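Local atomic coordinates of nucleoporin NUP82 (Chaetomium thermophilum, PDB entry 5CWW), a protein that probably serves as a structural component of the nuclear pore complex, here represented by its N-terminal beta-propeller domain. Residues Ala283-Leu288 with Val446-Leu451. Sequence-based numbering, arbitrary orientation.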
loop_
_atom_site.group_PDB
_atom_site.type_symbol
_atom_site.label_atom_id
_atom_site.label_comp_id
_atom_site.label_asym_id
_atom_site.label_seq_id
_atom_site.Cartn_x
_atom_site.Cartn_y
_atom_site.Cartn_z
ATOM N N ALA B 283 0.577 -8.924 -0.107
ATOM C CA ALA B 283 0.115 -8.815 -1.484
ATOM C C ALA B 283 -1.317 -9.320 -1.611
ATOM O O ALA B 283 -1.699 -10.293 -0.966
ATOM C CB ALA B 283 1.037 -9.585 -2.418
ATOM N N LEU B 284 -2.100 -8.639 -2.443
ATOM C CA LEU B 284 -3.466 -9.044 -2.761
ATOM C C LEU B 284 -3.597 -9.280 -4.253
ATOM O O LEU B 284 -3.360 -8.370 -5.045
ATOM C CB LEU B 284 -4.470 -7.971 -2.343
ATOM C CG LEU B 284 -5.043 -7.926 -0.931
ATOM C CD1 LEU B 284 -6.001 -6.748 -0.853
ATOM C CD2 LEU B 284 -5.757 -9.217 -0.557
ATOM N N CYS B 285 -4.003 -10.483 -4.643
ATOM C CA CYS B 285 -4.108 -10.812 -6.060
ATOM C C CYS B 285 -5.125 -11.924 -6.310
ATOM O O CYS B 285 -5.080 -12.953 -5.642
ATOM C CB CYS B 285 -2.740 -11.228 -6.599
ATOM S SG CYS B 285 -2.760 -11.830 -8.292
ATOM N N PRO B 286 -6.033 -11.737 -7.287
ATOM C CA PRO B 286 -6.204 -10.602 -8.201
ATOM C C PRO B 286 -7.192 -9.554 -7.692
ATOM O O PRO B 286 -8.354 -9.880 -7.448
ATOM C CB PRO B 286 -6.741 -11.270 -9.463
ATOM C CG PRO B 286 -7.563 -12.400 -8.949
ATOM C CD PRO B 286 -6.969 -12.825 -7.619
ATOM N N LEU B 287 -6.732 -8.315 -7.543
ATOM C CA LEU B 287 -7.591 -7.220 -7.109
ATOM C C LEU B 287 -8.058 -6.420 -8.319
ATOM O O LEU B 287 -7.260 -5.734 -8.960
ATOM C CB LEU B 287 -6.854 -6.311 -6.123
ATOM C CG LEU B 287 -7.672 -5.149 -5.553
ATOM C CD1 LEU B 287 -8.818 -5.658 -4.688
ATOM C CD2 LEU B 287 -6.780 -4.206 -4.761
ATOM N N LEU B 288 -9.349 -6.516 -8.624
ATOM C CA LEU B 288 -9.924 -5.845 -9.785
ATOM C C LEU B 288 -11.154 -5.023 -9.408
ATOM O O LEU B 288 -11.909 -5.405 -8.513
ATOM C CB LEU B 288 -10.303 -6.870 -10.858
ATOM C CG LEU B 288 -9.164 -7.516 -11.650
ATOM C CD1 LEU B 288 -9.703 -8.669 -12.481
ATOM C CD2 LEU B 288 -8.475 -6.499 -12.544
ATOM N N VAL B 446 4.278 -14.335 -7.187
ATOM C CA VAL B 446 2.969 -14.062 -6.614
ATOM C C VAL B 446 1.897 -14.216 -7.684
ATOM O O VAL B 446 2.005 -13.649 -8.771
ATOM C CB VAL B 446 2.901 -12.650 -6.005
ATOM C CG1 VAL B 446 1.487 -12.337 -5.492
ATOM C CG2 VAL B 446 3.911 -12.520 -4.883
ATOM N N GLU B 447 0.871 -15.001 -7.371
ATOM C CA GLU B 447 -0.203 -15.284 -8.313
ATOM C C GLU B 447 -1.563 -15.236 -7.626
ATOM O O GLU B 447 -1.653 -15.100 -6.403
ATOM C CB GLU B 447 0.012 -16.652 -8.963
ATOM C CG GLU B 447 0.167 -17.792 -7.968
ATOM C CD GLU B 447 0.447 -19.122 -8.640
ATOM O OE1 GLU B 447 0.140 -19.261 -9.844
ATOM O OE2 GLU B 447 0.988 -20.023 -7.966
ATOM N N ALA B 448 -2.617 -15.356 -8.426
ATOM C CA ALA B 448 -3.984 -15.314 -7.927
ATOM C C ALA B 448 -4.216 -16.389 -6.877
ATOM O O ALA B 448 -3.926 -17.564 -7.106
ATOM C CB ALA B 448 -4.959 -15.480 -9.069
ATOM N N GLN B 449 -4.732 -15.979 -5.723
ATOM C CA GLN B 449 -5.101 -16.921 -4.675
ATOM C C GLN B 449 -6.302 -16.431 -3.875
ATOM O O GLN B 449 -6.454 -15.234 -3.617
ATOM C CB GLN B 449 -3.918 -17.171 -3.734
ATOM C CG GLN B 449 -2.771 -17.935 -4.379
ATOM C CD GLN B 449 -1.776 -18.474 -3.372
ATOM O OE1 GLN B 449 -2.133 -18.817 -2.242
ATOM N NE2 GLN B 449 -0.515 -18.556 -3.778
ATOM N N TRP B 450 -7.157 -17.380 -3.510
ATOM C CA TRP B 450 -8.310 -17.126 -2.655
ATOM C C TRP B 450 -8.286 -18.090 -1.481
ATOM O O TRP B 450 -7.659 -19.146 -1.552
ATOM C CB TRP B 450 -9.619 -17.296 -3.429
ATOM C CG TRP B 450 -9.816 -16.334 -4.558
ATOM C CD1 TRP B 450 -10.567 -15.199 -4.540
ATOM C CD2 TRP B 450 -9.266 -16.430 -5.879
ATOM N NE1 TRP B 450 -10.519 -14.579 -5.765
ATOM C CE2 TRP B 450 -9.727 -15.314 -6.604
ATOM C CE3 TRP B 450 -8.428 -17.349 -6.515
ATOM C CZ2 TRP B 450 -9.377 -15.090 -7.935
ATOM C CZ3 TRP B 450 -8.082 -17.126 -7.839
ATOM C CH2 TRP B 450 -8.557 -16.006 -8.534
ATOM N N LEU B 451 -8.974 -17.733 -0.402
ATOM C CA LEU B 451 -9.168 -18.667 0.696
ATOM C C LEU B 451 -10.018 -19.838 0.214
ATOM O O LEU B 451 -10.715 -19.721 -0.789
ATOM C CB LEU B 451 -9.830 -17.976 1.884
ATOM C CG LEU B 451 -8.959 -16.963 2.628
ATOM C CD1 LEU B 451 -9.818 -16.091 3.532
ATOM C CD2 LEU B 451 -7.882 -17.676 3.434
#
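Val446 meets Ala283 through its CG1 branch, which lies anti to the backbone N (chi1 176°) and rests 4.2 Å from Ala283 CB; Trp273 of strand 272-276 touches both side chains. At Glu447 the backbone does the touching. The thiol of Cys285 lies against the peptide joining Glu447 to Ala448, its SG 3.7 Å from Glu447 C, while the carboxylate of Glu447 accepts a hydrogen bond at OE1 from NE2 of Gln330 in helix 321-338. Ala448 sets its CB 3.6 Å from Pro286 CD. In this beta-propeller the loop between strands 437-441 and 469-476 of one sheet thus packs on the chain running on from strand 281-284 of the preceding four-stranded sheet. Gln449 supplies the polar link, a nearly straight bond from its N to Cys285 O (3.0 Å, 169° at the hydrogen), with the donor tilted 30° from the carbonyl plane. Trp450 then lays its six-membered ring obliquely against Pro286, CZ2 3.3 Å from CD, and also meets the ring of Trp333 in helix 321-338. With an alanine here, Pro286 CG and CD would probably lose the ring carbons packed on them, and Trp333 a ring partner.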